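Cytosine-specific methyltransferase (PDB 3G7U) probably transfers a methyl group from S-adenosyl-L-methionine to carbon 5 of cytosine in DNA, as a member of the C5-methyltransferase family. Local coordinates at residues L17-R21 and K229-P235; L110-F114 and G169-L174; A158-R162 and R326-F330; S214-K220 and N250-T256. One frame throughout, in Å; residues are numbered along the deposited sequence. Where two conformers were deposited one is given.

Contact 1: L17-R21 and K229-P235; sequences LGAAR and KLWGQIP
Arg21 lays its CG methylene against the ring of Pro235, CG meeting CG at 3.6 Å, before the chain runs on extended to its charged end. That end lies at a cluster of backbone carbonyls. NE points at Gln233 O over 2.8 Å in a nearly straight bond (165°); the oxygen lies in the guanidinium plane, and NE in the plane of that carbonyl. NH2 serves two more acceptors: Lys229 O at 2.8 Å, approached on a lone pair, and Gly232 O at 2.9 Å. With its several N-H groups fanned out in one plane, arginine suits such a cluster, and the fixed carbonyls should hold the guanidinium against rotation. Helix 14-22, which carries Arg21, is the first helix of the Rossmann-like methyltransferase fold, directly after the glycine-rich turn of the family's motif I. Its partner is the C-terminal end of helix 225-231, where the chain leaves helical geometry at Gly232 and Gln233 adopts positive phi. Gln233 OE1 comes over one face of the guanidinium, the amide plane turned 67° from it. The same oxygen accepts Lys229 NZ at 2.7 Å, and that ammonium also forms a salt bridge with Glu357, which probably eases its closeness to Arg21. Ala20, small enough to admit a proline ring, brings CB to 3.7 Å from Pro235 CG. Water 1 takes a hydrogen bond from Arg21 NH1.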
loop_
_atom_site.group_PDB
_atom_site.type_symbol
_atom_site.label_atom_id
_atom_site.label_comp_id
_atom_site.label_asym_id
_atom_site.label_seq_id
_atom_site.Cartn_x
_atom_site.Cartn_y
_atom_site.Cartn_z
ATOM N N LEU A 17 5.875 -1.241 3.842
ATOM C CA LEU A 17 5.660 -2.466 4.665
ATOM C C LEU A 17 6.029 -3.691 3.827
ATOM O O LEU A 17 6.624 -4.644 4.327
ATOM C CB LEU A 17 4.204 -2.561 5.127
ATOM C CG LEU A 17 3.863 -3.843 5.906
ATOM C CD1 LEU A 17 4.862 -4.040 7.090
ATOM C CD2 LEU A 17 2.402 -3.792 6.384
ATOM N N GLY A 18 5.670 -3.657 2.550
ATOM C CA GLY A 18 6.103 -4.709 1.616
ATOM C C GLY A 18 7.625 -4.829 1.593
ATOM O O GLY A 18 8.157 -5.935 1.677
ATOM N N ALA A 19 8.324 -3.689 1.514
ATOM C CA ALA A 19 9.783 -3.712 1.467
ATOM C C ALA A 19 10.344 -4.297 2.744
ATOM O O ALA A 19 11.246 -5.161 2.707
ATOM C CB ALA A 19 10.333 -2.284 1.237
ATOM N N ALA A 20 9.829 -3.846 3.878
ATOM C CA ALA A 20 10.358 -4.234 5.185
ATOM C C ALA A 20 10.142 -5.732 5.436
ATOM O O ALA A 20 11.027 -6.437 5.948
ATOM C CB ALA A 20 9.706 -3.384 6.314
ATOM N N ARG A 21 8.971 -6.222 5.054
ATOM C CA ARG A 21 8.672 -7.658 5.224
ATOM C C ARG A 21 9.556 -8.537 4.279
ATOM O O ARG A 21 9.965 -9.645 4.645
ATOM C CB ARG A 21 7.184 -7.940 5.020
ATOM C CG ARG A 21 6.305 -7.550 6.191
ATOM C CD ARG A 21 4.869 -7.964 5.923
ATOM N NE ARG A 21 4.133 -8.148 7.155
ATOM C CZ ARG A 21 2.809 -8.243 7.247
ATOM N NH1 ARG A 21 2.067 -8.134 6.155
ATOM N NH2 ARG A 21 2.238 -8.450 8.438
ATOM N N LYS A 229 -0.032 -13.075 8.413
ATOM C CA LYS A 229 0.267 -11.711 7.932
ATOM C C LYS A 229 -0.629 -10.699 8.652
ATOM O O LYS A 229 -0.218 -9.579 8.954
ATOM C CB LYS A 229 0.047 -11.630 6.421
ATOM C CG LYS A 229 1.084 -12.370 5.626
ATOM C CD LYS A 229 1.113 -11.919 4.171
ATOM C CE LYS A 229 2.247 -12.669 3.393
ATOM N NZ LYS A 229 3.581 -12.558 4.085
ATOM N N LEU A 230 -1.857 -11.109 8.951
ATOM C CA LEU A 230 -2.819 -10.197 9.597
ATOM C C LEU A 230 -2.430 -9.840 11.034
ATOM O O LEU A 230 -2.521 -8.685 11.423
ATOM C CB LEU A 230 -4.250 -10.762 9.519
ATOM C CG LEU A 230 -5.439 -9.867 9.882
ATOM C CD1 LEU A 230 -5.654 -8.758 8.809
ATOM C CD2 LEU A 230 -6.708 -10.728 9.970
ATOM N N TRP A 231 -1.965 -10.833 11.797
ATOM C CA TRP A 231 -1.690 -10.703 13.228
ATOM C C TRP A 231 -0.211 -10.771 13.617
ATOM O O TRP A 231 0.120 -10.643 14.788
ATOM C CB TRP A 231 -2.524 -11.735 14.028
ATOM C CG TRP A 231 -4.008 -11.513 13.806
ATOM C CD1 TRP A 231 -4.664 -10.287 13.783
ATOM C CD2 TRP A 231 -5.013 -12.505 13.561
ATOM N NE1 TRP A 231 -6.007 -10.480 13.536
ATOM C CE2 TRP A 231 -6.246 -11.823 13.388
ATOM C CE3 TRP A 231 -4.994 -13.906 13.462
ATOM C CZ2 TRP A 231 -7.451 -12.497 13.128
ATOM C CZ3 TRP A 231 -6.199 -14.581 13.173
ATOM C CH2 TRP A 231 -7.402 -13.872 13.005
ATOM N N GLY A 232 0.685 -10.912 12.647
ATOM C CA GLY A 232 2.129 -11.022 12.944
ATOM C C GLY A 232 3.005 -10.553 11.793
ATOM O O GLY A 232 2.652 -9.583 11.094
ATOM N N GLN A 233 4.138 -11.244 11.585
ATOM C CA GLN A 233 5.113 -10.874 10.560
ATOM C C GLN A 233 5.419 -9.375 10.634
ATOM O O GLN A 233 5.293 -8.629 9.632
ATOM C CB GLN A 233 4.675 -11.319 9.176
ATOM C CG GLN A 233 4.630 -12.848 9.026
ATOM C CD GLN A 233 4.199 -13.296 7.644
ATOM O OE1 GLN A 233 4.258 -12.522 6.679
ATOM N NE2 GLN A 233 3.758 -14.559 7.536
ATOM N N ILE A 234 5.773 -8.948 11.845
ATOM C CA ILE A 234 6.182 -7.570 12.105
ATOM C C ILE A 234 7.696 -7.478 11.852
ATOM O O ILE A 234 8.462 -8.095 12.596
ATOM C CB ILE A 234 5.908 -7.152 13.573
ATOM C CG1 ILE A 234 4.447 -7.458 14.011
ATOM C CG2 ILE A 234 6.286 -5.685 13.774
ATOM C CD1 ILE A 234 4.125 -7.090 15.427
ATOM N N PRO A 235 8.136 -6.724 10.815
ATOM C CA PRO A 235 9.586 -6.592 10.578
ATOM C C PRO A 235 10.297 -5.920 11.730
ATOM O O PRO A 235 9.672 -5.204 12.533
ATOM C CB PRO A 235 9.662 -5.747 9.295
ATOM C CG PRO A 235 8.311 -5.950 8.653
ATOM C CD PRO A 235 7.372 -5.972 9.801
HETATM O O HOH W 1 -0.719 -7.947 5.930
#

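Contact 2: L110-F114 and G169-L174; sequences LQPLF and GVKKSL
Leu113 O and Lys171 N meet in a 2.9 Å backbone hydrogen bond (159°), with the donor tilted out of the carbonyl plane. One residue further along, Phe114 and Val170 face each other as an antiparallel non-hydrogen-bonded pair. Here Phe114 CB touches Val170 CG1 at 4.1 Å. A CA-H...O contact brings Phe114 CA to 3.2 Å from Gly169 O. Lys171 suits the edge of this pairing because its long aliphatic chain can pass Pro112 O and the methyl CD2 of Leu113, then turn at its last torsion (chi4 -45°) to bring NZ to Gln111 OE1, 2.9 Å away and in the amide's carbonyl plane. Leu174, on the 3-10 turn after the strand, lays CD1 against Leu113 CB at 4.0 Å. In the second shell, Gln111 NE2 donates to Ser108 O and Asp142 OD2, which fixes the amide's orientation and leaves OE1 for the lysine. Pro112 O in turn accepts the hydroxyl of Tyr143. Strand 114-119 lies between parallel 74-77 and antiparallel 163-171, the reversed strand of the class I methyltransferase sheet, while the Phe114 ring packs on Phe24 and on Leu360, Leu363 and Leu367 of helix 353-367.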
loop_
_atom_site.group_PDB
_atom_site.type_symbol
_atom_site.label_atom_id
_atom_site.label_comp_id
_atom_site.label_asym_id
_atom_site.label_seq_id
_atom_site.Cartn_x
_atom_site.Cartn_y
_atom_site.Cartn_z
ATOM N N LEU A 110 21.126 9.055 -8.074
ATOM C CA LEU A 110 21.560 8.244 -6.948
ATOM C C LEU A 110 22.146 6.895 -7.297
ATOM O O LEU A 110 22.845 6.302 -6.470
ATOM C CB LEU A 110 20.456 8.071 -5.904
ATOM C CG LEU A 110 20.124 9.310 -5.050
ATOM C CD1 LEU A 110 18.762 9.197 -4.358
ATOM C CD2 LEU A 110 21.239 9.499 -4.010
ATOM N N GLN A 111 21.855 6.407 -8.500
ATOM C CA GLN A 111 22.370 5.094 -8.941
ATOM C C GLN A 111 22.161 3.927 -7.957
ATOM O O GLN A 111 23.120 3.250 -7.602
ATOM C CB GLN A 111 23.873 5.198 -9.359
ATOM C CG GLN A 111 24.113 6.175 -10.502
ATOM C CD GLN A 111 23.733 5.575 -11.841
ATOM O OE1 GLN A 111 24.137 4.457 -12.146
ATOM N NE2 GLN A 111 22.967 6.310 -12.643
ATOM N N PRO A 112 20.900 3.654 -7.532
ATOM C CA PRO A 112 20.711 2.506 -6.673
ATOM C C PRO A 112 20.932 1.184 -7.427
ATOM O O PRO A 112 20.912 1.194 -8.664
ATOM C CB PRO A 112 19.212 2.597 -6.320
ATOM C CG PRO A 112 18.596 3.307 -7.492
ATOM C CD PRO A 112 19.628 4.353 -7.814
ATOM N N LEU A 113 21.084 0.084 -6.690
ATOM C CA LEU A 113 21.149 -1.256 -7.306
ATOM C C LEU A 113 19.865 -1.557 -8.080
ATOM O O LEU A 113 19.903 -2.207 -9.103
ATOM C CB LEU A 113 21.374 -2.332 -6.250
ATOM C CG LEU A 113 22.682 -2.172 -5.441
ATOM C CD1 LEU A 113 22.834 -3.304 -4.458
ATOM C CD2 LEU A 113 23.924 -2.000 -6.360
ATOM N N PHE A 114 18.732 -1.052 -7.601
ATOM C CA PHE A 114 17.476 -1.258 -8.339
ATOM C C PHE A 114 16.502 -0.099 -8.106
ATOM O O PHE A 114 16.661 0.689 -7.150
ATOM C CB PHE A 114 16.862 -2.604 -7.929
ATOM C CG PHE A 114 16.143 -2.582 -6.609
ATOM C CD1 PHE A 114 14.770 -2.338 -6.561
ATOM C CD2 PHE A 114 16.810 -2.856 -5.416
ATOM C CE1 PHE A 114 14.087 -2.317 -5.350
ATOM C CE2 PHE A 114 16.133 -2.852 -4.188
ATOM C CZ PHE A 114 14.772 -2.597 -4.151
ATOM N N GLY A 169 13.813 -1.812 -12.484
ATOM C CA GLY A 169 15.056 -1.718 -13.259
ATOM C C GLY A 169 16.139 -2.200 -12.336
ATOM O O GLY A 169 16.030 -2.047 -11.129
ATOM N N VAL A 170 17.178 -2.823 -12.889
ATOM C CA VAL A 170 18.273 -3.308 -12.063
ATOM C C VAL A 170 19.571 -2.871 -12.712
ATOM O O VAL A 170 19.672 -2.792 -13.920
ATOM C CB VAL A 170 18.294 -4.844 -11.840
ATOM C CG1 VAL A 170 17.144 -5.310 -10.930
ATOM C CG2 VAL A 170 18.342 -5.601 -13.160
ATOM N N LYS A 171 20.538 -2.505 -11.881
ATOM C CA LYS A 171 21.785 -1.934 -12.385
ATOM C C LYS A 171 22.458 -2.974 -13.278
ATOM O O LYS A 171 22.604 -4.154 -12.872
ATOM C CB LYS A 171 22.697 -1.589 -11.203
ATOM C CG LYS A 171 23.343 -0.233 -11.291
ATOM C CD LYS A 171 24.247 -0.082 -10.077
ATOM C CE LYS A 171 24.737 1.342 -9.908
ATOM N NZ LYS A 171 25.212 1.954 -11.196
ATOM N N LYS A 172 22.809 -2.534 -14.474
ATOM C CA LYS A 172 23.521 -3.369 -15.461
ATOM C C LYS A 172 24.786 -4.020 -14.905
ATOM O O LYS A 172 25.053 -5.204 -15.160
ATOM C CB LYS A 172 23.858 -2.557 -16.688
ATOM C CG LYS A 172 22.761 -2.538 -17.663
ATOM C CD LYS A 172 23.002 -1.485 -18.674
ATOM C CE LYS A 172 21.963 -1.590 -19.741
ATOM N NZ LYS A 172 22.087 -0.404 -20.590
ATOM N N SER A 173 25.520 -3.258 -14.103
ATOM C CA SER A 173 26.748 -3.718 -13.447
ATOM C C SER A 173 26.574 -4.993 -12.632
ATOM O O SER A 173 27.543 -5.700 -12.353
ATOM C CB SER A 173 27.320 -2.591 -12.573
ATOM O OG SER A 173 26.813 -2.628 -11.246
ATOM N N LEU A 174 25.343 -5.305 -12.250
ATOM C CA LEU A 174 25.107 -6.469 -11.397
ATOM C C LEU A 174 25.063 -7.776 -12.186
ATOM O O LEU A 174 25.192 -8.868 -11.590
ATOM C CB LEU A 174 23.801 -6.308 -10.617
ATOM C CG LEU A 174 23.783 -5.271 -9.482
ATOM C CD1 LEU A 174 22.356 -5.002 -9.057
ATOM C CD2 LEU A 174 24.624 -5.750 -8.301
#

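Contact 3: A158-R162 and R326-F330; sequences APTIR and RLQGF
Gln328 OE1 faces two nitrogens of Arg162: NE, which donates weakly (121°) over 3.0 Å, and NH1, also 3.0 Å away. By sequence, the two segments correspond to motifs VIII and IX of the C5-methyltransferases, so the contact presses one family motif on another in the protein's interior. The Gln328 chain starts with CG anti to its backbone N (chi1 -178°) and folds at chi2, which brings its amide to Arg162, the planes 79° apart. This geometry belongs to one of two modelled positions of Arg162 and is uncertain in detail; its NH2 donates to Gly348 O. Helix 321-328 closes in a Schellman motif at Gly329, whose N bonds back to Arg326 O (3.1 Å). Glycine fits there because phi is positive and a CB would press on the preceding carbonyl and come close to Ala158. Leu327 O, in the last turn, packs against carbons of the facing loop: Pro159 CD lies 3.4 Å away, and Thr160 CG2 approaches it at 3.5 Å. Thr160 uses its two branches differently: the methyl lies against Leu327 O, while OG1 bonds to Cys291 O. Arg326 turns its guanidinium the other way, to a salt bridge with Asp332. The puckered ring of Pro159 spans the carbonyls of Arg326 and Leu327, and its CB meets the methyl CD2 of Leu327 at 3.9 Å.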
loop_
_atom_site.group_PDB
_atom_site.type_symbol
_atom_site.label_atom_id
_atom_site.label_comp_id
_atom_site.label_asym_id
_atom_site.label_seq_id
_atom_site.Cartn_x
_atom_site.Cartn_y
_atom_site.Cartn_z
ATOM N N ALA A 158 -4.259 -11.113 -1.581
ATOM C CA ALA A 158 -4.982 -9.989 -1.005
ATOM C C ALA A 158 -6.458 -10.042 -1.342
ATOM O O ALA A 158 -6.797 -10.512 -2.353
ATOM C CB ALA A 158 -4.421 -8.741 -1.480
ATOM N N PRO A 159 -7.333 -9.539 -0.490
ATOM C CA PRO A 159 -8.762 -9.709 -0.713
ATOM C C PRO A 159 -9.364 -8.703 -1.647
ATOM O O PRO A 159 -10.470 -8.387 -1.478
ATOM C CB PRO A 159 -9.355 -9.494 0.667
ATOM C CG PRO A 159 -8.297 -9.678 1.582
ATOM C CD PRO A 159 -7.055 -9.257 0.915
ATOM N N THR A 160 -8.617 -8.174 -2.582
ATOM C CA THR A 160 -9.126 -7.148 -3.450
ATOM C C THR A 160 -8.631 -7.385 -4.855
ATOM O O THR A 160 -7.580 -7.903 -5.028
ATOM C CB THR A 160 -8.664 -5.769 -2.978
ATOM O OG1 THR A 160 -9.082 -4.770 -3.871
ATOM C CG2 THR A 160 -7.213 -5.717 -2.888
ATOM N N ILE A 161 -9.424 -6.998 -5.838
ATOM C CA ILE A 161 -9.065 -7.285 -7.228
ATOM C C ILE A 161 -8.388 -6.101 -7.916
ATOM O O ILE A 161 -8.281 -6.097 -9.143
ATOM C CB ILE A 161 -10.291 -7.785 -8.099
ATOM C CG1 ILE A 161 -11.451 -6.783 -8.079
ATOM C CG2 ILE A 161 -10.755 -9.142 -7.639
ATOM C CD1 ILE A 161 -12.321 -6.793 -9.308
ATOM N N ARG A 162 -7.922 -5.104 -7.163
ATOM C CA ARG A 162 -7.336 -3.915 -7.770
ATOM C C ARG A 162 -6.095 -4.262 -8.606
ATOM O O ARG A 162 -5.335 -5.153 -8.240
ATOM C CB ARG A 162 -7.041 -2.826 -6.719
ATOM C CG ARG A 162 -5.945 -3.121 -5.688
ATOM C CD ARG A 162 -5.355 -1.803 -5.147
ATOM N NE ARG A 162 -6.221 -1.159 -4.158
ATOM C CZ ARG A 162 -6.259 0.152 -3.911
ATOM N NH1 ARG A 162 -7.082 0.625 -2.982
ATOM N NH2 ARG A 162 -5.487 1.001 -4.587
ATOM N N ARG A 326 -8.235 -4.369 6.143
ATOM C CA ARG A 326 -8.069 -5.794 5.954
ATOM C C ARG A 326 -8.234 -6.172 4.491
ATOM O O ARG A 326 -7.470 -6.980 3.942
ATOM C CB ARG A 326 -9.087 -6.553 6.797
ATOM C CG ARG A 326 -8.819 -6.495 8.274
ATOM C CD ARG A 326 -9.356 -7.757 8.891
ATOM N NE ARG A 326 -9.045 -7.940 10.329
ATOM C CZ ARG A 326 -9.638 -8.864 11.073
ATOM N NH1 ARG A 326 -9.362 -8.990 12.369
ATOM N NH2 ARG A 326 -10.541 -9.656 10.500
ATOM N N LEU A 327 -9.230 -5.606 3.846
ATOM C CA LEU A 327 -9.469 -5.965 2.474
ATOM C C LEU A 327 -8.324 -5.512 1.553
ATOM O O LEU A 327 -8.115 -6.083 0.495
ATOM C CB LEU A 327 -10.801 -5.354 2.031
ATOM C CG LEU A 327 -11.987 -5.959 2.803
ATOM C CD1 LEU A 327 -13.230 -5.104 2.508
ATOM C CD2 LEU A 327 -12.241 -7.429 2.313
ATOM N N GLN A 328 -7.572 -4.498 1.970
ATOM C CA GLN A 328 -6.465 -3.993 1.154
ATOM C C GLN A 328 -5.172 -4.764 1.420
ATOM O O GLN A 328 -4.231 -4.648 0.651
ATOM C CB GLN A 328 -6.313 -2.476 1.415
ATOM C CG GLN A 328 -5.265 -1.729 0.656
ATOM C CD GLN A 328 -5.553 -1.628 -0.819
ATOM O OE1 GLN A 328 -6.677 -1.852 -1.282
ATOM N NE2 GLN A 328 -4.518 -1.289 -1.582
ATOM N N GLY A 329 -5.163 -5.622 2.438
ATOM C CA GLY A 329 -3.998 -6.395 2.783
ATOM C C GLY A 329 -3.106 -5.797 3.856
ATOM O O GLY A 329 -1.960 -6.217 4.009
ATOM N N PHE A 330 -3.617 -4.848 4.640
ATOM C CA PHE A 330 -2.846 -4.326 5.757
ATOM C C PHE A 330 -3.042 -5.203 6.993
ATOM O O PHE A 330 -4.120 -5.748 7.225
ATOM C CB PHE A 330 -3.283 -2.872 6.094
ATOM C CG PHE A 330 -2.647 -1.814 5.228
ATOM C CD1 PHE A 330 -1.424 -1.232 5.591
ATOM C CD2 PHE A 330 -3.320 -1.358 4.110
ATOM C CE1 PHE A 330 -0.864 -0.236 4.792
ATOM C CE2 PHE A 330 -2.775 -0.379 3.302
ATOM C CZ PHE A 330 -1.557 0.185 3.664
#

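Contact 4: S214-K220 and N250-T256; sequences SWRTIKK and NIISGCT
Arg216 and Ile252 form the hydrogen-bonded pair of a short two-stranded antiparallel ladder, in a region that in this family, between motifs VIII and IX, usually holds the target recognition domain. The backbone bonds come first: Arg216 N gives to Ile252 O at 2.9 Å, and Ile252 N returns to Arg216 O at 3.0 Å. Beyond the non-hydrogen-bonded pair Thr217-Ile251, Ile218 N points almost straight down the C=O of Asn250, 2.7 Å from its oxygen. Asn250 ends helix 241-248 with positive phi, as the C-prime residue of a Schellman motif, a conformation that asparagine tolerates well. Apolar contacts follow. On the face of Arg216 and Ile252, Ile218 CG2 meets Ile252 CD1 at 3.7 Å, the chains crossing at about a right angle; Ile218 also packs on Trp231. On the face of Thr217 and Ile251, Ile251 CG2 touches Trp215 CB at 3.8 Å. Ser253 CB makes a CH-pi contact over the six-membered ring of Trp215, 18° off its normal, and Lys246 adds a cation-pi contact to that ring. Among polar side chains, Lys220 NZ reaches Asn250 OD1 at 3.2 Å as well as Leu247 O. Ser214 OG donates to Cys255 O at 2.7 Å, from above the carbonyl plane and not on a lone pair. Arg216 NH1 donates to Ile203 O and to water 3, which in turn donates to Cys255 O at 2.7 Å.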
loop_
_atom_site.group_PDB
_atom_site.type_symbol
_atom_site.label_atom_id
_atom_site.label_comp_id
_atom_site.label_asym_id
_atom_site.label_seq_id
_atom_site.Cartn_x
_atom_site.Cartn_y
_atom_site.Cartn_z
ATOM N N SER A 214 -11.139 3.770 18.036
ATOM C CA SER A 214 -12.213 2.816 18.248
ATOM C C SER A 214 -11.588 1.456 18.498
ATOM O O SER A 214 -11.711 0.537 17.665
ATOM C CB SER A 214 -13.099 2.743 17.014
ATOM O OG SER A 214 -14.256 1.978 17.290
ATOM N N TRP A 215 -10.915 1.328 19.644
ATOM C CA TRP A 215 -10.219 0.076 19.978
ATOM C C TRP A 215 -11.273 -0.976 20.358
ATOM O O TRP A 215 -12.135 -0.709 21.199
ATOM C CB TRP A 215 -9.286 0.256 21.162
ATOM C CG TRP A 215 -8.108 1.170 20.994
ATOM C CD1 TRP A 215 -7.969 2.427 21.510
ATOM C CD2 TRP A 215 -6.888 0.872 20.309
ATOM N NE1 TRP A 215 -6.728 2.944 21.165
ATOM C CE2 TRP A 215 -6.050 2.010 20.429
ATOM C CE3 TRP A 215 -6.421 -0.243 19.591
ATOM C CZ2 TRP A 215 -4.772 2.070 19.855
ATOM C CZ3 TRP A 215 -5.129 -0.197 19.019
ATOM C CH2 TRP A 215 -4.326 0.948 19.157
ATOM N N ARG A 216 -11.185 -2.163 19.763
ATOM C CA ARG A 216 -12.185 -3.204 19.968
ATOM C C ARG A 216 -11.544 -4.576 20.008
ATOM O O ARG A 216 -10.580 -4.842 19.279
ATOM C CB ARG A 216 -13.216 -3.169 18.829
ATOM C CG ARG A 216 -14.200 -2.002 18.863
ATOM C CD ARG A 216 -14.990 -1.917 20.192
ATOM N NE ARG A 216 -15.841 -3.112 20.349
ATOM C CZ ARG A 216 -16.950 -3.345 19.697
ATOM N NH1 ARG A 216 -17.413 -2.473 18.795
ATOM N NH2 ARG A 216 -17.623 -4.457 19.952
ATOM N N THR A 217 -12.129 -5.467 20.823
ATOM C CA THR A 217 -11.725 -6.853 20.894
ATOM C C THR A 217 -12.183 -7.643 19.688
ATOM O O THR A 217 -13.342 -7.503 19.221
ATOM C CB THR A 217 -12.293 -7.502 22.209
ATOM O OG1 THR A 217 -11.697 -6.851 23.322
ATOM C CG2 THR A 217 -12.005 -9.013 22.265
ATOM N N ILE A 218 -11.251 -8.436 19.134
ATOM C CA ILE A 218 -11.558 -9.332 18.031
ATOM C C ILE A 218 -11.312 -10.798 18.418
ATOM O O ILE A 218 -10.650 -11.093 19.422
ATOM C CB ILE A 218 -10.697 -9.014 16.801
ATOM C CG1 ILE A 218 -9.212 -9.092 17.171
ATOM C CG2 ILE A 218 -11.029 -7.603 16.254
ATOM C CD1 ILE A 218 -8.283 -9.319 15.988
ATOM N N LYS A 219 -11.834 -11.693 17.603
ATOM C CA LYS A 219 -11.477 -13.103 17.705
ATOM C C LYS A 219 -10.287 -13.326 16.801
ATOM O O LYS A 219 -10.325 -12.961 15.617
ATOM C CB LYS A 219 -12.624 -13.977 17.230
ATOM C CG LYS A 219 -13.840 -13.904 18.095
ATOM C CD LYS A 219 -14.919 -14.811 17.525
ATOM C CE LYS A 219 -16.203 -14.661 18.322
ATOM N NZ LYS A 219 -15.884 -14.538 19.778
ATOM N N LYS A 220 -9.212 -13.857 17.368
ATOM C CA LYS A 220 -8.088 -14.278 16.559
ATOM C C LYS A 220 -7.707 -15.718 16.835
ATOM O O LYS A 220 -6.683 -16.000 17.434
ATOM C CB LYS A 220 -6.893 -13.312 16.611
ATOM C CG LYS A 220 -6.276 -12.944 17.912
ATOM C CD LYS A 220 -5.069 -12.074 17.559
ATOM C CE LYS A 220 -3.795 -12.612 18.164
ATOM N NZ LYS A 220 -3.307 -11.837 19.327
ATOM N N ASN A 250 -5.847 -9.079 21.923
ATOM C CA ASN A 250 -6.906 -9.232 20.915
ATOM C C ASN A 250 -7.682 -7.945 20.660
ATOM O O ASN A 250 -8.863 -7.986 20.321
ATOM C CB ASN A 250 -7.880 -10.363 21.279
ATOM C CG ASN A 250 -7.184 -11.737 21.432
ATOM O OD1 ASN A 250 -6.007 -11.900 21.129
ATOM N ND2 ASN A 250 -7.938 -12.720 21.873
ATOM N N ILE A 251 -6.995 -6.820 20.776
ATOM C CA ILE A 251 -7.606 -5.501 20.601
ATOM C C ILE A 251 -6.957 -4.723 19.457
ATOM O O ILE A 251 -5.739 -4.581 19.410
ATOM C CB ILE A 251 -7.508 -4.709 21.897
ATOM C CG1 ILE A 251 -8.432 -5.359 22.957
ATOM C CG2 ILE A 251 -7.916 -3.228 21.717
ATOM C CD1 ILE A 251 -8.087 -4.961 24.381
ATOM N N ILE A 252 -7.790 -4.207 18.559
ATOM C CA ILE A 252 -7.265 -3.482 17.385
ATOM C C ILE A 252 -8.054 -2.169 17.165
ATOM O O ILE A 252 -9.149 -2.004 17.688
ATOM C CB ILE A 252 -7.290 -4.342 16.143
ATOM C CG1 ILE A 252 -8.740 -4.539 15.639
ATOM C CG2 ILE A 252 -6.545 -5.736 16.346
ATOM C CD1 ILE A 252 -8.855 -5.349 14.375
ATOM N N SER A 253 -7.451 -1.221 16.433
ATOM C CA SER A 253 -8.035 0.117 16.223
ATOM C C SER A 253 -8.866 0.091 14.939
ATOM O O SER A 253 -8.797 -0.875 14.175
ATOM C CB SER A 253 -6.932 1.186 16.111
ATOM O OG SER A 253 -6.075 0.918 14.993
ATOM N N GLY A 254 -9.660 1.147 14.736
ATOM C CA GLY A 254 -10.345 1.421 13.469
ATOM C C GLY A 254 -11.685 0.773 13.285
ATOM O O GLY A 254 -12.197 0.737 12.164
ATOM N N CYS A 255 -12.286 0.264 14.364
ATOM C CA CYS A 255 -13.570 -0.399 14.247
ATOM C C CYS A 255 -14.691 0.629 14.497
ATOM O O CYS A 255 -15.465 0.515 15.431
ATOM C CB CYS A 255 -13.676 -1.580 15.222
ATOM S SG CYS A 255 -12.424 -2.848 14.877
ATOM N N THR A 256 -14.734 1.663 13.664
ATOM C CA THR A 256 -15.678 2.741 13.846
ATOM C C THR A 256 -16.656 2.770 12.684
ATOM O O THR A 256 -16.266 2.753 11.510
ATOM C CB THR A 256 -14.974 4.132 14.045
ATOM O OG1 THR A 256 -15.775 5.211 13.527
ATOM C CG2 THR A 256 -13.623 4.157 13.463
HETATM O O HOH W 2 -9.677 3.803 15.757
HETATM O O HOH W 3 -16.683 0.224 17.806
HETATM O O HOH W 4 -10.820 -12.510 21.720
HETATM O O HOH W 5 -7.250 -15.679 20.629
#

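From the N terminus, contact 1 opens on helix 14-22 and closes 208 residues later at the C-terminal end of helix 225-231 and the turn that follows. Contact 2 opens and closes wholly within that span, joining two neighbouring strands of the central sheet. Contact 3 ties the loop before strand 163-171 to the end of helix 321-328; it crosses both contacts 1 and 2. Contact 4 pairs strands 216-217 and 251-252, entirely within the span of contact 3, and crosses contact 1. Contacts 1, 3 and 4 meet around Trp231, Arg326 and Ile218; contact 2 touches none of them, though its nearest atoms lie about 7 Å from contact 1; its centre is about 43 Å from that of contact 4.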